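Local structure of heat shock protein, putative (1Y6Z) at residues B[159-169]-B[238-249]. The protein is the middle domain of a putative Hsp90-family heat shock protein, which probably acts as an ATP-dependent chaperone that binds and folds unfolded proteins. Numbering follows the deposited sequence.
Sequences KIGVVEDKENQ and IDEFCLSSLTVN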
loop_
_atom_site.group_PDB
_atom_site.type_symbol
_atom_site.label_atom_id
_atom_site.label_comp_id
_atom_site.label_asym_id
_atom_site.label_seq_id
_atom_site.Cartn_x
_atom_site.Cartn_y
_atom_site.Cartn_z
ATOM N N LYS B 159 -0.976 -6.485 -16.422
ATOM C CA LYS B 159 -1.179 -7.961 -16.517
ATOM C C LYS B 159 0.151 -8.630 -16.603
ATOM O O LYS B 159 0.381 -9.609 -15.911
ATOM C CB LYS B 159 -2.087 -8.317 -17.689
ATOM C CG LYS B 159 -3.569 -8.085 -17.387
ATOM C CD LYS B 159 -4.397 -8.098 -18.688
ATOM C CE LYS B 159 -5.807 -7.596 -18.477
ATOM N NZ LYS B 159 -6.357 -7.292 -19.887
ATOM N N ILE B 160 1.066 -8.042 -17.394
ATOM C CA ILE B 160 2.471 -8.528 -17.454
ATOM C C ILE B 160 3.177 -8.339 -16.101
ATOM O O ILE B 160 3.919 -9.217 -15.666
ATOM C CB ILE B 160 3.245 -7.872 -18.600
ATOM C CG1 ILE B 160 2.753 -8.418 -19.946
ATOM C CG2 ILE B 160 4.808 -8.104 -18.486
ATOM C CD1 ILE B 160 2.917 -7.377 -21.025
ATOM N N GLY B 161 2.934 -7.206 -15.443
ATOM C CA GLY B 161 3.462 -6.998 -14.085
ATOM C C GLY B 161 3.096 -8.116 -13.099
ATOM O O GLY B 161 3.951 -8.569 -12.312
ATOM N N VAL B 162 1.832 -8.526 -13.137
ATOM C CA VAL B 162 1.321 -9.674 -12.335
ATOM C C VAL B 162 2.139 -10.969 -12.605
ATOM O O VAL B 162 2.480 -11.731 -11.655
ATOM C CB VAL B 162 -0.187 -9.938 -12.598
ATOM C CG1 VAL B 162 -0.629 -11.264 -11.924
ATOM C CG2 VAL B 162 -1.063 -8.746 -12.146
ATOM N N VAL B 163 2.419 -11.229 -13.887
ATOM C CA VAL B 163 3.289 -12.358 -14.308
ATOM C C VAL B 163 4.725 -12.159 -13.826
ATOM O O VAL B 163 5.342 -13.061 -13.202
ATOM C CB VAL B 163 3.265 -12.515 -15.883
ATOM C CG1 VAL B 163 4.151 -13.692 -16.377
ATOM C CG2 VAL B 163 1.847 -12.667 -16.377
ATOM N N GLU B 164 5.280 -10.955 -14.080
ATOM C CA GLU B 164 6.744 -10.736 -13.965
ATOM C C GLU B 164 7.291 -10.069 -12.736
ATOM O O GLU B 164 8.480 -10.164 -12.457
ATOM C CB GLU B 164 7.285 -9.996 -15.202
ATOM C CG GLU B 164 6.948 -10.702 -16.474
ATOM C CD GLU B 164 7.511 -10.065 -17.703
ATOM O OE1 GLU B 164 8.102 -8.955 -17.622
ATOM O OE2 GLU B 164 7.299 -10.661 -18.777
ATOM N N ASP B 165 6.453 -9.407 -11.971
ATOM C CA ASP B 165 6.987 -8.623 -10.871
ATOM C C ASP B 165 6.603 -9.354 -9.555
ATOM O O ASP B 165 5.611 -9.020 -8.896
ATOM C CB ASP B 165 6.500 -7.153 -10.950
ATOM C CG ASP B 165 7.014 -6.293 -9.777
ATOM O OD1 ASP B 165 7.443 -6.879 -8.765
ATOM O OD2 ASP B 165 6.978 -5.054 -9.848
ATOM N N LYS B 166 7.409 -10.351 -9.215
ATOM C CA LYS B 166 7.149 -11.212 -8.056
ATOM C C LYS B 166 6.772 -10.433 -6.785
ATOM O O LYS B 166 5.736 -10.703 -6.154
ATOM C CB LYS B 166 8.367 -12.132 -7.800
ATOM C CG LYS B 166 8.180 -13.092 -6.585
ATOM C CD LYS B 166 6.872 -13.795 -6.609
ATOM C CE LYS B 166 6.876 -15.092 -5.819
ATOM N NZ LYS B 166 5.511 -15.712 -5.879
ATOM N N GLU B 167 7.593 -9.445 -6.464
ATOM C CA GLU B 167 7.545 -8.719 -5.204
ATOM C C GLU B 167 6.291 -7.862 -5.107
ATOM O O GLU B 167 5.762 -7.677 -4.027
ATOM C CB GLU B 167 8.788 -7.816 -4.999
ATOM C CG GLU B 167 10.163 -8.493 -4.913
ATOM C CD GLU B 167 10.603 -9.239 -6.156
ATOM O OE1 GLU B 167 10.252 -8.794 -7.263
ATOM O OE2 GLU B 167 11.330 -10.270 -6.019
ATOM N N ASN B 168 5.825 -7.326 -6.224
ATOM C CA ASN B 168 4.625 -6.488 -6.211
ATOM C C ASN B 168 3.358 -7.127 -6.767
ATOM O O ASN B 168 2.359 -6.464 -6.912
ATOM C CB ASN B 168 4.911 -5.148 -6.913
ATOM C CG ASN B 168 6.008 -4.371 -6.204
ATOM O OD1 ASN B 168 5.870 -4.016 -5.047
ATOM N ND2 ASN B 168 7.094 -4.127 -6.895
ATOM N N GLN B 169 3.434 -8.430 -7.034
ATOM C CA GLN B 169 2.420 -9.172 -7.739
ATOM C C GLN B 169 1.010 -8.927 -7.154
ATOM O O GLN B 169 0.098 -8.629 -7.894
ATOM C CB GLN B 169 2.831 -10.668 -7.720
ATOM C CG GLN B 169 2.302 -11.414 -6.485
ATOM C CD GLN B 169 1.139 -12.347 -6.806
ATOM O OE1 GLN B 169 0.924 -12.700 -7.976
ATOM N NE2 GLN B 169 0.403 -12.775 -5.768
ATOM N N ILE B 238 -2.265 -12.769 -22.930
ATOM C CA ILE B 238 -1.893 -11.876 -21.781
ATOM C C ILE B 238 -2.871 -12.029 -20.610
ATOM O O ILE B 238 -2.394 -12.251 -19.495
ATOM C CB ILE B 238 -1.598 -10.377 -22.090
ATOM C CG1 ILE B 238 -0.219 -10.208 -22.747
ATOM C CG2 ILE B 238 -1.399 -9.613 -20.785
ATOM C CD1 ILE B 238 0.013 -8.860 -23.467
ATOM N N ASP B 239 -4.178 -11.934 -20.876
ATOM C CA ASP B 239 -5.230 -12.316 -19.900
ATOM C C ASP B 239 -4.864 -13.698 -19.359
ATOM O O ASP B 239 -4.808 -13.940 -18.136
ATOM C CB ASP B 239 -6.640 -12.376 -20.497
ATOM C CG ASP B 239 -7.220 -11.033 -20.842
ATOM O OD1 ASP B 239 -6.588 -9.968 -20.570
ATOM O OD2 ASP B 239 -8.352 -10.996 -21.393
ATOM N N GLU B 240 -4.569 -14.599 -20.294
ATOM C CA GLU B 240 -4.233 -15.985 -19.999
ATOM C C GLU B 240 -2.981 -16.182 -19.141
ATOM O O GLU B 240 -3.050 -16.869 -18.133
ATOM C CB GLU B 240 -4.197 -16.802 -21.309
ATOM C CG GLU B 240 -4.250 -18.312 -21.135
ATOM C CD GLU B 240 -5.607 -18.806 -20.663
ATOM O OE1 GLU B 240 -5.635 -19.584 -19.672
ATOM O OE2 GLU B 240 -6.642 -18.418 -21.282
ATOM N N PHE B 241 -1.849 -15.559 -19.498
ATOM C CA PHE B 241 -0.671 -15.635 -18.615
ATOM C C PHE B 241 -0.887 -14.936 -17.293
ATOM O O PHE B 241 -0.255 -15.305 -16.300
ATOM C CB PHE B 241 0.590 -15.055 -19.243
ATOM C CG PHE B 241 1.223 -15.957 -20.255
ATOM C CD1 PHE B 241 1.815 -17.163 -19.861
ATOM C CD2 PHE B 241 1.219 -15.609 -21.607
ATOM C CE1 PHE B 241 2.392 -18.029 -20.801
ATOM C CE2 PHE B 241 1.807 -16.460 -22.565
ATOM C CZ PHE B 241 2.395 -17.679 -22.155
ATOM N N CYS B 242 -1.702 -13.888 -17.299
ATOM C CA CYS B 242 -1.943 -13.138 -16.069
ATOM C C CYS B 242 -2.674 -14.054 -15.096
ATOM O O CYS B 242 -2.237 -14.296 -13.960
ATOM C CB CYS B 242 -2.786 -11.892 -16.334
ATOM S SG CYS B 242 -3.270 -10.974 -14.791
ATOM N N LEU B 243 -3.800 -14.550 -15.582
ATOM C CA LEU B 243 -4.653 -15.451 -14.771
ATOM C C LEU B 243 -3.933 -16.714 -14.306
ATOM O O LEU B 243 -4.032 -17.046 -13.147
ATOM C CB LEU B 243 -5.979 -15.740 -15.467
ATOM C CG LEU B 243 -6.833 -14.481 -15.391
ATOM C CD1 LEU B 243 -7.965 -14.446 -16.412
ATOM C CD2 LEU B 243 -7.363 -14.378 -13.966
ATOM N N SER B 244 -3.140 -17.342 -15.166
ATOM C CA SER B 244 -2.330 -18.517 -14.766
ATOM C C SER B 244 -1.232 -18.254 -13.731
ATOM O O SER B 244 -0.815 -19.156 -12.999
ATOM C CB SER B 244 -1.694 -19.150 -16.000
ATOM O OG SER B 244 -0.319 -19.404 -15.700
ATOM N N SER B 245 -0.715 -17.024 -13.670
ATOM C CA SER B 245 0.252 -16.699 -12.614
ATOM C C SER B 245 -0.393 -16.583 -11.235
ATOM O O SER B 245 0.258 -16.780 -10.217
ATOM C CB SER B 245 0.968 -15.379 -12.930
ATOM O OG SER B 245 1.666 -15.515 -14.142
ATOM N N LEU B 246 -1.670 -16.222 -11.206
ATOM C CA LEU B 246 -2.398 -16.178 -9.948
ATOM C C LEU B 246 -2.707 -17.612 -9.545
ATOM O O LEU B 246 -2.797 -17.920 -8.357
ATOM C CB LEU B 246 -3.665 -15.355 -10.109
ATOM C CG LEU B 246 -3.380 -13.870 -10.406
ATOM C CD1 LEU B 246 -4.657 -13.171 -10.763
ATOM C CD2 LEU B 246 -2.692 -13.205 -9.246
ATOM N N THR B 247 -2.794 -18.463 -10.564
ATOM C CA THR B 247 -3.057 -19.911 -10.458
ATOM C C THR B 247 -1.947 -20.634 -9.696
ATOM O O THR B 247 -2.180 -21.729 -9.203
ATOM C CB THR B 247 -3.243 -20.524 -11.878
ATOM O OG1 THR B 247 -4.615 -20.488 -12.267
ATOM C CG2 THR B 247 -2.731 -21.927 -11.985
ATOM N N VAL B 248 -0.755 -20.020 -9.605
ATOM C CA VAL B 248 0.380 -20.619 -8.882
ATOM C C VAL B 248 0.703 -20.036 -7.492
ATOM O O VAL B 248 0.949 -20.798 -6.576
ATOM C CB VAL B 248 1.653 -20.932 -9.790
ATOM C CG1 VAL B 248 1.537 -20.361 -11.230
ATOM C CG2 VAL B 248 2.986 -20.560 -9.096
ATOM N N ASN B 249 0.695 -18.720 -7.280
ATOM C CA ASN B 249 0.787 -18.290 -5.853
ATOM C C ASN B 249 -0.456 -17.640 -5.295
ATOM O O ASN B 249 -0.401 -16.953 -4.261
ATOM C CB ASN B 249 2.043 -17.480 -5.497
ATOM C CG ASN B 249 3.049 -18.281 -4.631
ATOM O OD1 ASN B 249 3.331 -19.466 -4.896
ATOM N ND2 ASN B 249 3.618 -17.615 -3.611
#
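K159 slants toward the N-terminal end of helix 237-249 and ends on D239, where NZ meets D239 OD1 nearly along its C-O axis, at 2.8 Å, in a hydrogen-bonded salt bridge. With CG anti to the carbonyl carbon (chi1 -79°) and the chain extended beyond it, the lysine lays its methylenes over I238 and C242 before the ammonium reaches the carboxylate. Packing is tightest at its root, where K159 CB presses on I238 CG2 at 3.4 Å, closer than usual for two carbons. The other oxygen of D239, OD2, accepts from the backbone N of L235, so both carboxylate oxygens have a partner. One turn on, C242 SG lies between K159 CG and V162 CG1, 3.9 Å from the latter; the same V162 methyl also meets L246 CD2 at 3.9 Å, the two side chains crossing at about a right angle. F178 covers K159, D239 and C242, while I172 and A173 of helix 169-173 close over V162.

The two helices run roughly parallel, 36° apart and 8.2 Å at closest approach. They join the two alpha/beta parts of the Hsp90 middle domain: helix 145-164 belongs to the helices that follow the five-stranded sheet, and helix 237-249 packs beside the small parallel sheet, where E240 bonds S208 and S234.

Whereas V162, C242 and L246 are buried, exposed V163, K166 and N249 make the looser solvent side. V163 CG2 makes ordinary carbon-to-oxygen contacts, 3.4 Å from F241 O and 3.6 Å from S245 OG, while the phenyl ring of F241 turns away. Farther along, past the end of helix 145-164, the K166 chain bends beyond CB and brings its ammonium near N249.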